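Clostripain-related protein (Bacteroides thetaiotaomicron, PDB 6N9J) is a secreted cysteine protease of the C11 (clostripain) family that hydrolyses peptide bonds and is irreversibly blocked by a peptide-based inhibitor. Local coordinates at residues A[14-19]-A[90-95]; A[58-63]-A[73-78]; A[213-218]-A[236-241]; A[220-225]-A[319-324]; A[288-293]-A[342-347]. All coordinates share one frame; numbering follows the deposited sequence.

Contact 1. Residues A[14-19]-A[90-95]; sequences LVYIAG and KNVFTT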
# COMPACT_ATOMS: atom_id res chain seq x y z
N LEU A 14 -13.47 -3.07 3.20
CA LEU A 14 -13.76 -2.31 2.00
C LEU A 14 -12.59 -2.36 1.01
O LEU A 14 -11.46 -2.01 1.36
CB LEU A 14 -14.06 -0.85 2.37
CG LEU A 14 -14.17 0.13 1.19
CD1 LEU A 14 -15.38 -0.22 0.31
CD2 LEU A 14 -14.28 1.56 1.70
N VAL A 15 -12.85 -2.80 -0.22
CA VAL A 15 -11.86 -2.66 -1.28
C VAL A 15 -12.16 -1.39 -2.09
O VAL A 15 -13.21 -1.29 -2.74
CB VAL A 15 -11.83 -3.85 -2.23
CG1 VAL A 15 -10.71 -3.67 -3.27
CG2 VAL A 15 -11.64 -5.12 -1.45
N TYR A 16 -11.24 -0.43 -2.02
CA TYR A 16 -11.48 0.89 -2.60
C TYR A 16 -10.70 1.06 -3.90
O TYR A 16 -9.47 1.24 -3.88
CB TYR A 16 -11.09 1.99 -1.60
CG TYR A 16 -11.56 3.37 -1.98
CD1 TYR A 16 -10.95 4.10 -3.01
CD2 TYR A 16 -12.60 3.97 -1.29
CE1 TYR A 16 -11.39 5.37 -3.36
CE2 TYR A 16 -13.05 5.24 -1.63
CZ TYR A 16 -12.44 5.94 -2.65
OH TYR A 16 -12.89 7.21 -2.96
N ILE A 17 -11.41 1.01 -5.02
CA ILE A 17 -10.76 1.01 -6.32
C ILE A 17 -10.87 2.34 -7.04
O ILE A 17 -11.88 2.61 -7.69
CB ILE A 17 -11.34 -0.10 -7.22
CG1 ILE A 17 -11.14 -1.45 -6.56
CG2 ILE A 17 -10.68 -0.06 -8.62
CD1 ILE A 17 -11.88 -2.59 -7.25
N ALA A 18 -9.84 3.17 -6.92
CA ALA A 18 -9.72 4.37 -7.73
C ALA A 18 -9.04 4.00 -9.05
O ALA A 18 -7.82 4.04 -9.17
CB ALA A 18 -8.95 5.46 -7.00
N GLY A 19 -9.85 3.59 -10.02
CA GLY A 19 -9.31 3.06 -11.25
C GLY A 19 -9.64 3.86 -12.50
O GLY A 19 -9.57 3.32 -13.60
N LYS A 90 -14.61 10.31 1.80
CA LYS A 90 -15.31 10.40 3.07
C LYS A 90 -16.75 9.89 2.94
O LYS A 90 -17.21 9.10 3.76
CB LYS A 90 -15.30 11.83 3.59
CG LYS A 90 -13.99 12.26 4.24
CD LYS A 90 -14.07 13.69 4.73
CE LYS A 90 -12.98 14.00 5.72
NZ LYS A 90 -13.23 15.32 6.36
N ASN A 91 -17.44 10.33 1.89
CA ASN A 91 -18.82 9.89 1.67
C ASN A 91 -18.89 8.38 1.45
O ASN A 91 -19.77 7.69 2.00
CB ASN A 91 -19.44 10.64 0.49
CG ASN A 91 -20.89 10.22 0.22
OD1 ASN A 91 -21.16 9.43 -0.70
ND2 ASN A 91 -21.83 10.74 1.01
N VAL A 92 -17.97 7.85 0.65
CA VAL A 92 -17.90 6.41 0.43
C VAL A 92 -17.71 5.68 1.75
O VAL A 92 -18.42 4.72 2.04
CB VAL A 92 -16.76 6.02 -0.53
CG1 VAL A 92 -16.62 4.51 -0.60
CG2 VAL A 92 -17.00 6.62 -1.90
N PHE A 93 -16.74 6.14 2.55
CA PHE A 93 -16.44 5.56 3.86
C PHE A 93 -17.65 5.57 4.79
O PHE A 93 -18.00 4.56 5.37
CB PHE A 93 -15.32 6.33 4.57
CG PHE A 93 -13.94 6.06 4.02
CD1 PHE A 93 -13.70 5.00 3.17
CD2 PHE A 93 -12.87 6.87 4.39
CE1 PHE A 93 -12.43 4.75 2.68
CE2 PHE A 93 -11.59 6.63 3.89
CZ PHE A 93 -11.38 5.57 3.04
N THR A 94 -18.25 6.74 4.94
CA THR A 94 -19.36 6.94 5.86
C THR A 94 -20.50 5.99 5.54
O THR A 94 -21.06 5.36 6.43
CB THR A 94 -19.84 8.40 5.81
OG1 THR A 94 -18.80 9.26 6.28
CG2 THR A 94 -21.07 8.59 6.67
N THR A 95 -20.82 5.88 4.25
CA THR A 95 -21.87 4.98 3.79
C THR A 95 -21.52 3.52 4.03
O THR A 95 -22.35 2.75 4.53
CB THR A 95 -22.14 5.18 2.28
OG1 THR A 95 -22.50 6.54 2.03
CG2 THR A 95 -23.25 4.28 1.81
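Y16, V92 and L14 bury the most surface here, with F93 close behind, and the contact between strand 14-18 and the helical residues 90-95 is wholly apolar. Two neighbouring ring carbons of Y16 do most of the work: CE2 lies 3.8 Å from V92 CG1 and CD2 4.0 Å from F93 CE1. The Y16 ring leaves the strand with CG anti to the backbone N (chi1 -168°), which carries it across the gap to the helix. The two aromatic rings meet obliquely, planes at 66° and centroids 6.0 Å apart. L14 comes in at the edge of the F93 ring, its CD2 methyl near the ring plane and 3.8 Å from F93 CD1, with the two side chains crossing at about a right angle. The Y16 hydroxyl is hydrogen-bonded to the backbone oxygen of S83, just ahead of helix 86-99. Strand and helix run nearly antiparallel. Helix 86-99 lies on the connection from strand 46-53 to strand 105-110, the two parallel neighbours of strand 9-18, and packs over that strand; V15 and I17 turn to the opposite sheet face, against helix 24-37.

Contact 2. Residues A[58-63]-A[73-78]; sequences PKLIRL and DVIATY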
# COMPACT_ATOMS: atom_id res chain seq x y z
N PRO A 58 -19.44 5.18 -11.00
CA PRO A 58 -18.97 4.36 -9.87
C PRO A 58 -20.12 3.70 -9.10
O PRO A 58 -21.28 4.12 -9.21
CB PRO A 58 -18.24 5.38 -8.99
CG PRO A 58 -17.75 6.41 -9.96
CD PRO A 58 -18.85 6.53 -10.98
N LYS A 59 -19.77 2.66 -8.36
CA LYS A 59 -20.74 1.94 -7.55
C LYS A 59 -20.07 1.44 -6.28
O LYS A 59 -18.86 1.20 -6.25
CB LYS A 59 -21.35 0.77 -8.34
CG LYS A 59 -20.31 -0.24 -8.83
CD LYS A 59 -20.92 -1.34 -9.70
CE LYS A 59 -19.83 -2.31 -10.18
NZ LYS A 59 -20.35 -3.48 -10.95
N LEU A 60 -20.87 1.33 -5.23
CA LEU A 60 -20.43 0.70 -3.99
C LEU A 60 -21.26 -0.55 -3.82
O LEU A 60 -22.48 -0.46 -3.69
CB LEU A 60 -20.60 1.65 -2.80
CG LEU A 60 -20.36 1.09 -1.39
CD1 LEU A 60 -18.89 0.79 -1.20
CD2 LEU A 60 -20.87 2.03 -0.31
N ILE A 61 -20.63 -1.72 -3.86
CA ILE A 61 -21.37 -2.97 -3.69
C ILE A 61 -20.91 -3.80 -2.51
O ILE A 61 -19.88 -3.54 -1.90
CB ILE A 61 -21.28 -3.89 -4.93
CG1 ILE A 61 -19.82 -4.26 -5.20
CG2 ILE A 61 -21.93 -3.24 -6.13
CD1 ILE A 61 -19.64 -5.19 -6.37
N ARG A 62 -21.71 -4.81 -2.22
CA ARG A 62 -21.36 -5.84 -1.27
C ARG A 62 -21.54 -7.19 -1.95
O ARG A 62 -22.55 -7.42 -2.63
CB ARG A 62 -22.24 -5.75 -0.02
CG ARG A 62 -22.03 -6.90 0.96
CD ARG A 62 -22.99 -6.82 2.14
NE ARG A 62 -22.69 -7.86 3.12
CZ ARG A 62 -23.23 -9.08 3.11
NH1 ARG A 62 -24.10 -9.41 2.16
NH2 ARG A 62 -22.89 -9.97 4.04
N LEU A 63 -20.56 -8.07 -1.77
CA LEU A 63 -20.63 -9.41 -2.34
C LEU A 63 -21.33 -10.36 -1.38
O LEU A 63 -20.96 -10.48 -0.22
CB LEU A 63 -19.22 -9.92 -2.67
CG LEU A 63 -18.44 -9.03 -3.65
CD1 LEU A 63 -17.07 -9.62 -3.97
CD2 LEU A 63 -19.25 -8.83 -4.92
N ASP A 73 -24.71 -7.13 -4.49
CA ASP A 73 -25.73 -6.21 -3.99
C ASP A 73 -25.19 -4.78 -4.04
O ASP A 73 -24.11 -4.48 -3.53
CB ASP A 73 -26.15 -6.56 -2.56
CG ASP A 73 -27.12 -7.76 -2.50
OD1 ASP A 73 -27.76 -8.08 -3.53
OD2 ASP A 73 -27.25 -8.36 -1.41
N VAL A 74 -25.96 -3.90 -4.68
CA VAL A 74 -25.59 -2.50 -4.79
C VAL A 74 -26.08 -1.69 -3.59
O VAL A 74 -27.28 -1.60 -3.32
CB VAL A 74 -26.15 -1.89 -6.10
CG1 VAL A 74 -25.80 -0.41 -6.20
CG2 VAL A 74 -25.64 -2.68 -7.30
N ILE A 75 -25.13 -1.11 -2.87
CA ILE A 75 -25.41 -0.25 -1.73
C ILE A 75 -25.70 1.16 -2.21
O ILE A 75 -26.70 1.77 -1.85
CB ILE A 75 -24.23 -0.23 -0.75
CG1 ILE A 75 -23.95 -1.65 -0.27
CG2 ILE A 75 -24.51 0.73 0.41
CD1 ILE A 75 -22.63 -1.81 0.44
N ALA A 76 -24.82 1.67 -3.06
CA ALA A 76 -24.98 3.02 -3.59
C ALA A 76 -24.35 3.14 -4.97
O ALA A 76 -23.40 2.44 -5.33
CB ALA A 76 -24.38 4.04 -2.63
N THR A 77 -24.90 4.04 -5.76
CA THR A 77 -24.41 4.28 -7.09
C THR A 77 -24.09 5.77 -7.15
O THR A 77 -24.67 6.56 -6.39
CB THR A 77 -25.43 3.86 -8.16
OG1 THR A 77 -24.79 3.80 -9.45
CG2 THR A 77 -26.61 4.84 -8.20
N TYR A 78 -23.18 6.14 -8.04
CA TYR A 78 -22.72 7.53 -8.09
C TYR A 78 -22.63 8.07 -9.51
O TYR A 78 -22.46 7.31 -10.47
CB TYR A 78 -21.34 7.65 -7.43
CG TYR A 78 -21.26 7.11 -6.02
CD1 TYR A 78 -20.97 5.77 -5.79
CD2 TYR A 78 -21.46 7.94 -4.92
CE1 TYR A 78 -20.89 5.26 -4.50
CE2 TYR A 78 -21.38 7.44 -3.63
CZ TYR A 78 -21.10 6.11 -3.42
OH TYR A 78 -21.03 5.62 -2.13
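L60 O is gripped by two backbone N-H groups in succession: I75 N donates at 2.8 Å and A76 N at 3.2 Å, both in the carbonyl plane, and the second is the straighter bond (167°). Two residues thus stand opposite one, which is a classic beta bulge. L60 N closes the bulge by donating to A76 O at 2.8 Å, nearly straight, and on the R62 side R62 and D73 exchange two bonds, R62 N to D73 O at 2.8 Å and D73 N to R62 O at 2.9 Å. At the other end, Y78 N still reaches P58 O, although from above the carbonyl plane. The pairing forms the hairpin of strands 59-65 and 70-74, extended by strand 76-77, at the margin of the large mixed sheet. I75, the extra residue, points its side chain toward the first strand, where its CG2 meets L60 CD2 at 3.9 Å. I75 CG1 stands beside the backbone N, anti to the carbonyl carbon (chi1 -58°), and its CD1 runs on to R62 CB. Y78 lies with its ring edge toward the first strand, and its CE1 is 4.0 Å from L60 CB. On the face carrying I61 and V74 their CG2 methyls touch. L60 and I75 also meet T95 of helix 86-99, and D73 forms a salt bridge with R64.

Contact 3. Residues A[213-218]-A[236-241]; sequences NYYSVY and GGVSIS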
# COMPACT_ATOMS: atom_id res chain seq x y z
N ASN A 213 -0.19 -14.71 1.35
CA ASN A 213 -0.98 -15.15 0.22
C ASN A 213 -0.71 -14.28 -1.00
O ASN A 213 -0.62 -14.78 -2.13
CB ASN A 213 -2.48 -15.15 0.56
CG ASN A 213 -2.90 -16.37 1.37
OD1 ASN A 213 -3.23 -17.41 0.82
ND2 ASN A 213 -2.86 -16.24 2.69
N TYR A 214 -0.56 -12.98 -0.78
CA TYR A 214 -0.17 -12.10 -1.87
C TYR A 214 1.17 -12.59 -2.45
O TYR A 214 1.25 -12.94 -3.63
CB TYR A 214 -0.05 -10.66 -1.38
CG TYR A 214 0.02 -9.62 -2.47
CD1 TYR A 214 -0.84 -8.54 -2.46
CD2 TYR A 214 0.92 -9.75 -3.54
CE1 TYR A 214 -0.80 -7.58 -3.44
CE2 TYR A 214 0.96 -8.80 -4.55
CZ TYR A 214 0.09 -7.71 -4.48
OH TYR A 214 0.07 -6.74 -5.44
N TYR A 215 2.22 -12.61 -1.63
CA TYR A 215 3.54 -13.01 -2.09
C TYR A 215 3.59 -14.37 -2.79
O TYR A 215 4.25 -14.53 -3.81
CB TYR A 215 4.51 -13.03 -0.91
CG TYR A 215 5.91 -13.44 -1.32
CD1 TYR A 215 6.74 -12.54 -1.98
CD2 TYR A 215 6.39 -14.72 -1.07
CE1 TYR A 215 8.01 -12.90 -2.37
CE2 TYR A 215 7.67 -15.09 -1.44
CZ TYR A 215 8.47 -14.17 -2.10
OH TYR A 215 9.74 -14.51 -2.51
N SER A 216 2.89 -15.36 -2.24
CA SER A 216 3.06 -16.73 -2.69
C SER A 216 2.66 -16.97 -4.15
O SER A 216 3.25 -17.81 -4.83
CB SER A 216 2.27 -17.68 -1.78
OG SER A 216 2.55 -19.02 -2.10
N VAL A 217 1.66 -16.26 -4.64
CA VAL A 217 1.26 -16.48 -6.02
C VAL A 217 2.34 -15.94 -6.97
O VAL A 217 2.70 -16.59 -7.96
CB VAL A 217 -0.11 -15.84 -6.32
CG1 VAL A 217 -0.35 -15.75 -7.82
CG2 VAL A 217 -1.22 -16.65 -5.65
N TYR A 218 2.88 -14.77 -6.66
CA TYR A 218 3.92 -14.18 -7.50
C TYR A 218 5.22 -14.95 -7.41
O TYR A 218 5.91 -15.15 -8.42
CB TYR A 218 4.14 -12.71 -7.12
CG TYR A 218 3.06 -11.82 -7.69
CD1 TYR A 218 3.17 -11.32 -8.99
CD2 TYR A 218 1.93 -11.51 -6.95
CE1 TYR A 218 2.17 -10.53 -9.53
CE2 TYR A 218 0.92 -10.72 -7.48
CZ TYR A 218 1.05 -10.23 -8.76
OH TYR A 218 0.05 -9.44 -9.29
N GLY A 236 7.62 -11.46 -13.09
CA GLY A 236 8.63 -10.55 -12.58
C GLY A 236 8.81 -10.51 -11.07
O GLY A 236 9.64 -9.76 -10.58
N GLY A 237 8.03 -11.31 -10.34
CA GLY A 237 8.14 -11.37 -8.89
C GLY A 237 7.47 -10.22 -8.16
O GLY A 237 6.69 -9.46 -8.74
N VAL A 238 7.77 -10.10 -6.87
CA VAL A 238 7.17 -9.08 -6.01
C VAL A 238 7.93 -8.99 -4.69
O VAL A 238 8.62 -9.93 -4.31
CB VAL A 238 5.67 -9.37 -5.70
CG1 VAL A 238 5.52 -10.44 -4.63
CG2 VAL A 238 4.95 -8.10 -5.26
N SER A 239 7.80 -7.86 -4.01
CA SER A 239 8.33 -7.71 -2.66
C SER A 239 7.29 -7.09 -1.75
O SER A 239 6.64 -6.10 -2.11
CB SER A 239 9.59 -6.84 -2.69
OG SER A 239 9.25 -5.55 -3.12
N ILE A 240 7.11 -7.66 -0.57
CA ILE A 240 6.05 -7.24 0.35
C ILE A 240 6.58 -7.24 1.77
O ILE A 240 7.41 -8.06 2.11
CB ILE A 240 4.80 -8.19 0.26
CG1 ILE A 240 4.22 -8.19 -1.15
CG2 ILE A 240 3.72 -7.80 1.27
CD1 ILE A 240 3.46 -6.91 -1.50
N SER A 241 6.11 -6.30 2.59
CA SER A 241 6.34 -6.35 4.03
C SER A 241 5.11 -5.92 4.83
O SER A 241 4.11 -5.44 4.28
CB SER A 241 7.55 -5.48 4.42
OG SER A 241 7.29 -4.10 4.20
O HOH W 1 6.06 -13.22 -10.55
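V238 fits in among three tyrosines, Y214, Y215 and Y218, which helix 206-221 presents to the residues leading into strand 239-244. This is helix-on-sheet packing of an alpha/beta fold, with the helix covering one face of the central mixed sheet. Most of the contact is apolar. V238 CG1 lies between the backbone N and the carbonyl carbon (chi1 78°), and from there it touches both Y215 CD1 and Y218 CB at 3.6 Å. The other methyl, CG2, points to Y214 CE2 at 4.1 Å, so the forked side chain divides its contacts between Y214 and Y215 and, one turn on, Y218. Further along the strand, I240 adds another apolar contact, over a ring face: its CD1 stands 4.3 Å above the plane of the Y214 ring, over its centre.

The rings of Y215 and Y218 also approach backbone oxygens. V238 O lies in the plane of the Y215 ring at its edge, 3.6 Å from CE1, while G237 O is near Y218 CD1 in an oblique position. The Y214 hydroxyl takes no part across the contact; it is hydrogen-bonded to D159 OD1, at the end of strand 155-159, which ties the helix to the parallel part of the sheet.

No direct hydrogen bond joins the two segments. A single water supplies the polar link at the end of the contact, donating to Y218 O at 2.9 Å and accepting from G237 N at 2.8 Å.

Contact 4. Residues A[220-225]-A[319-324]; sequences KKYNST and NTTDNN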
# COMPACT_ATOMS: atom_id res chain seq x y z
N LYS A 220 5.50 -18.03 -7.10
CA LYS A 220 5.41 -19.31 -7.80
C LYS A 220 5.49 -19.20 -9.33
O LYS A 220 5.84 -20.17 -10.00
CB LYS A 220 4.14 -20.04 -7.38
CG LYS A 220 4.36 -20.88 -6.13
CD LYS A 220 3.07 -21.32 -5.47
CE LYS A 220 3.36 -22.27 -4.31
NZ LYS A 220 2.27 -22.26 -3.30
N LYS A 221 5.18 -18.03 -9.89
CA LYS A 221 5.32 -17.87 -11.33
C LYS A 221 6.54 -17.00 -11.67
O LYS A 221 6.75 -16.63 -12.82
CB LYS A 221 4.05 -17.29 -11.94
CG LYS A 221 3.38 -16.25 -11.09
CD LYS A 221 2.15 -15.68 -11.79
CE LYS A 221 1.20 -16.77 -12.23
NZ LYS A 221 0.01 -16.21 -12.94
N TYR A 222 7.34 -16.72 -10.65
CA TYR A 222 8.55 -15.92 -10.81
C TYR A 222 9.58 -16.61 -11.69
O TYR A 222 9.85 -17.81 -11.56
CB TYR A 222 9.15 -15.61 -9.46
CG TYR A 222 10.53 -14.99 -9.48
CD1 TYR A 222 10.72 -13.67 -9.87
CD2 TYR A 222 11.63 -15.72 -9.06
CE1 TYR A 222 11.99 -13.10 -9.86
CE2 TYR A 222 12.90 -15.16 -9.06
CZ TYR A 222 13.07 -13.86 -9.45
OH TYR A 222 14.32 -13.31 -9.44
N ASN A 223 10.14 -15.82 -12.59
CA ASN A 223 11.23 -16.21 -13.46
C ASN A 223 12.33 -15.16 -13.27
O ASN A 223 12.01 -13.97 -13.18
CB ASN A 223 10.73 -16.28 -14.90
CG ASN A 223 11.81 -16.65 -15.87
OD1 ASN A 223 12.66 -15.83 -16.20
ND2 ASN A 223 11.78 -17.90 -16.33
N SER A 224 13.59 -15.57 -13.17
CA SER A 224 14.66 -14.62 -12.80
C SER A 224 14.88 -13.48 -13.80
O SER A 224 15.28 -12.38 -13.42
CB SER A 224 15.98 -15.35 -12.61
OG SER A 224 16.17 -15.65 -11.24
N THR A 225 14.63 -13.77 -15.07
CA THR A 225 14.80 -12.78 -16.12
C THR A 225 13.46 -12.18 -16.53
O THR A 225 13.35 -11.51 -17.56
CB THR A 225 15.47 -13.40 -17.36
OG1 THR A 225 14.61 -14.42 -17.89
CG2 THR A 225 16.82 -14.01 -16.98
N ASN A 319 9.15 -10.36 2.54
CA ASN A 319 9.64 -11.34 1.59
C ASN A 319 9.74 -10.73 0.21
O ASN A 319 8.96 -9.86 -0.16
CB ASN A 319 8.73 -12.57 1.56
CG ASN A 319 9.52 -13.87 1.59
OD1 ASN A 319 10.69 -13.90 1.20
ND2 ASN A 319 8.89 -14.94 2.05
N THR A 320 10.72 -11.19 -0.56
CA THR A 320 10.91 -10.72 -1.92
C THR A 320 11.48 -11.84 -2.77
O THR A 320 12.21 -12.69 -2.29
CB THR A 320 11.83 -9.49 -1.98
OG1 THR A 320 11.92 -9.01 -3.34
CG2 THR A 320 13.24 -9.84 -1.48
N THR A 321 11.13 -11.84 -4.05
CA THR A 321 11.86 -12.64 -5.01
C THR A 321 13.23 -11.98 -5.21
O THR A 321 13.40 -10.81 -4.87
CB THR A 321 11.08 -12.75 -6.32
OG1 THR A 321 10.62 -11.45 -6.71
CG2 THR A 321 9.87 -13.65 -6.11
N ASP A 322 14.22 -12.70 -5.73
CA ASP A 322 15.58 -12.16 -5.82
C ASP A 322 15.65 -10.90 -6.69
O ASP A 322 16.44 -9.99 -6.43
CB ASP A 322 16.55 -13.23 -6.35
CG ASP A 322 16.72 -14.38 -5.37
OD1 ASP A 322 16.75 -14.13 -4.14
OD2 ASP A 322 16.83 -15.54 -5.83
N ASN A 323 14.82 -10.86 -7.72
CA ASN A 323 14.67 -9.68 -8.56
C ASN A 323 13.22 -9.23 -8.53
O ASN A 323 12.33 -10.02 -8.19
CB ASN A 323 15.10 -9.95 -10.01
CG ASN A 323 16.57 -10.31 -10.14
OD1 ASN A 323 17.41 -9.88 -9.34
ND2 ASN A 323 16.90 -11.09 -11.16
N ASN A 324 13.00 -7.95 -8.84
CA ASN A 324 11.66 -7.42 -9.11
C ASN A 324 11.70 -6.69 -10.45
O ASN A 324 12.76 -6.19 -10.85
CB ASN A 324 11.20 -6.46 -8.01
CG ASN A 324 10.49 -7.16 -6.88
OD1 ASN A 324 9.45 -6.69 -6.40
ND2 ASN A 324 11.03 -8.29 -6.44
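The two backbones keep apart, with the CA atoms of Y222 and T321 7.4 Å from each other and those of S224 and N323 6.5 Å, and no backbone-to-backbone hydrogen bond joins them. Side chains fill the interval. Y222, its CG anti to the backbone N (chi1 170°), lays its ring over T321: T321 CB sits 3.6 Å from the ring centroid and almost on the normal, a CH-pi contact, while T321 CG2 reaches back to Y222 CG. The opposite face of the ring has S224 N above it, offset toward the rim, so the tyrosine lies between its own chain and the other segment. At its far end Y222 OH accepts from N323 N at 3.0 Å, a rather bent bond (136°). The chain past helix 206-221 is shaped by an Asx turn, in which N223 OD1 takes T225 N and T225 OG1 together. That turn presents S224 O to N323 ND2, 3.1 Å away and within the plane of the N323 amide, so this bond uses an amide N-H squarely. On the other segment T321 and D322 interrupt strand 315-327. There T321 OG1 donates to N323 O at 2.7 Å, nearly in line with the carbonyl, and itself accepts from V238 N. M335 of the adjacent strand 333-337 also touches both Y222 and N323.

Contact 5. Residues A[288-293]-A[342-347]; sequences HDLMGL and EGVSTY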
# COMPACT_ATOMS: atom_id res chain seq x y z
N HIS A 288 14.98 4.60 -1.03
CA HIS A 288 16.08 3.74 -0.59
C HIS A 288 15.69 2.90 0.61
O HIS A 288 14.82 3.29 1.38
CB HIS A 288 17.32 4.58 -0.25
CG HIS A 288 17.94 5.23 -1.44
ND1 HIS A 288 17.58 6.49 -1.88
CD2 HIS A 288 18.86 4.78 -2.32
CE1 HIS A 288 18.28 6.79 -2.96
NE2 HIS A 288 19.06 5.77 -3.25
N ASP A 289 16.36 1.76 0.79
CA ASP A 289 16.06 0.92 1.93
C ASP A 289 16.47 1.58 3.25
O ASP A 289 17.64 1.95 3.46
CB ASP A 289 16.74 -0.44 1.78
CG ASP A 289 16.32 -1.42 2.87
OD1 ASP A 289 15.19 -1.99 2.79
OD2 ASP A 289 17.13 -1.62 3.79
N LEU A 290 15.49 1.72 4.15
CA LEU A 290 15.68 2.39 5.43
C LEU A 290 16.78 1.76 6.29
O LEU A 290 17.59 2.48 6.89
CB LEU A 290 14.37 2.42 6.22
CG LEU A 290 14.45 3.03 7.62
CD1 LEU A 290 14.76 4.52 7.55
CD2 LEU A 290 13.17 2.80 8.38
N MET A 291 16.82 0.43 6.37
CA MET A 291 17.88 -0.23 7.15
C MET A 291 19.24 0.02 6.50
O MET A 291 20.24 0.21 7.20
CB MET A 291 17.63 -1.74 7.29
CG MET A 291 18.76 -2.48 8.06
SD MET A 291 18.99 -1.94 9.78
CE MET A 291 17.72 -2.89 10.61
N GLY A 292 19.27 0.01 5.17
CA GLY A 292 20.48 0.25 4.41
C GLY A 292 21.00 1.64 4.69
O GLY A 292 22.20 1.85 4.84
N LEU A 293 20.09 2.60 4.80
CA LEU A 293 20.48 3.96 5.17
C LEU A 293 21.12 4.02 6.56
O LEU A 293 22.17 4.65 6.74
CB LEU A 293 19.28 4.91 5.11
CG LEU A 293 19.55 6.35 5.55
CD1 LEU A 293 20.65 6.96 4.73
CD2 LEU A 293 18.30 7.21 5.48
N GLU A 342 15.01 -4.87 3.03
CA GLU A 342 14.59 -5.06 4.40
C GLU A 342 13.14 -4.66 4.60
O GLU A 342 12.62 -4.70 5.72
CB GLU A 342 15.51 -4.28 5.35
CG GLU A 342 16.96 -4.80 5.38
CD GLU A 342 17.10 -6.23 5.90
OE1 GLU A 342 18.18 -6.83 5.69
OE2 GLU A 342 16.15 -6.76 6.54
N GLY A 343 12.48 -4.29 3.50
CA GLY A 343 11.03 -4.19 3.51
C GLY A 343 10.43 -2.80 3.63
O GLY A 343 9.21 -2.67 3.52
N VAL A 344 11.25 -1.79 3.86
CA VAL A 344 10.74 -0.43 4.06
C VAL A 344 11.61 0.61 3.35
O VAL A 344 12.84 0.50 3.34
CB VAL A 344 10.63 -0.07 5.56
CG1 VAL A 344 10.00 1.31 5.75
CG2 VAL A 344 9.80 -1.10 6.29
N SER A 345 10.99 1.61 2.73
CA SER A 345 11.76 2.65 2.05
C SER A 345 11.78 3.94 2.86
O SER A 345 11.02 4.11 3.81
CB SER A 345 11.21 2.95 0.65
OG SER A 345 10.12 3.85 0.72
N THR A 346 12.66 4.85 2.45
CA THR A 346 12.80 6.15 3.08
C THR A 346 13.36 7.13 2.06
O THR A 346 13.97 6.73 1.06
CB THR A 346 13.74 6.09 4.31
OG1 THR A 346 13.77 7.36 4.97
CG2 THR A 346 15.16 5.73 3.88
N TYR A 347 13.15 8.42 2.31
CA TYR A 347 13.80 9.45 1.54
C TYR A 347 15.14 9.84 2.18
O TYR A 347 15.23 10.02 3.40
CB TYR A 347 12.90 10.67 1.41
CG TYR A 347 13.47 11.76 0.55
CD1 TYR A 347 13.69 11.54 -0.81
CD2 TYR A 347 13.78 13.00 1.08
CE1 TYR A 347 14.22 12.53 -1.61
CE2 TYR A 347 14.30 14.00 0.28
CZ TYR A 347 14.52 13.76 -1.06
OH TYR A 347 15.05 14.75 -1.86
O HOH W 2 16.15 8.62 -0.87
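D289 reaches from one segment to the other and can be followed outward from its CB, which points away from residues 342-347. With CG anti to the backbone N (chi1 -173°), the carboxylate swings back, and CG comes to 3.7 Å from E342 N. OD1 takes that same N-H at 2.9 Å, met from above the carboxylate plane, and is also hydrogen-bonded to the hydroxyl of Y279. OD2 turns to its own helix: it accepts from G292 N at 3.0 Å on its anti side, the N-cap bond that opens helix 290-297, and it also lies against E342 CB and CG.

Through H288 and D289 the backbones form a short antiparallel pair. H288 and T346 bond both ways, H288 N to T346 O at 3.2 Å and T346 N to H288 O at 2.9 Å, and past the cap residue L290 N donates to V344 O almost straight (175°). T346 carries much of the apolar side of the contact. Its CB meets L290 CD1 at 3.7 Å and its CG2 touches L293 CD2 at 3.8 Å, while its hydroxyl is bound to E167. M291 CB packs on E342 CG, and helix 301-314 covers L290 and M291 beyond.

One carboxylate therefore caps a helix and holds the backbone of the other segment at E342. Three donors and the N-terminal end of a helix would be expected to stabilise D289 as an anion, whereas the E342 carboxylate bends away and forms a long, weak ion pair with K318.

Overall arrangement
From the N terminus, contact 1 opens first, on strand 9-18, but contact 2, lying within its loop, closes first as the hairpin at the sheet margin; helix 86-99 then closes contact 1. The two touch where T95 packs on L60 and I75. After strands 105-110, 155-159 and 178-181, contact 3 closes the excursion between helix 206-221 and strand 239-244. Contact 4 opens inside contact 3 and ends on strand 315-327, so these two cross, joined by the backbone pairing of I240 and N319. Contact 5 opens before contact 4 closes and so crosses it, yet follows contact 3 in series; S241 OG probably bonds to G343 O, linking the sheet to the region around helix 290-297.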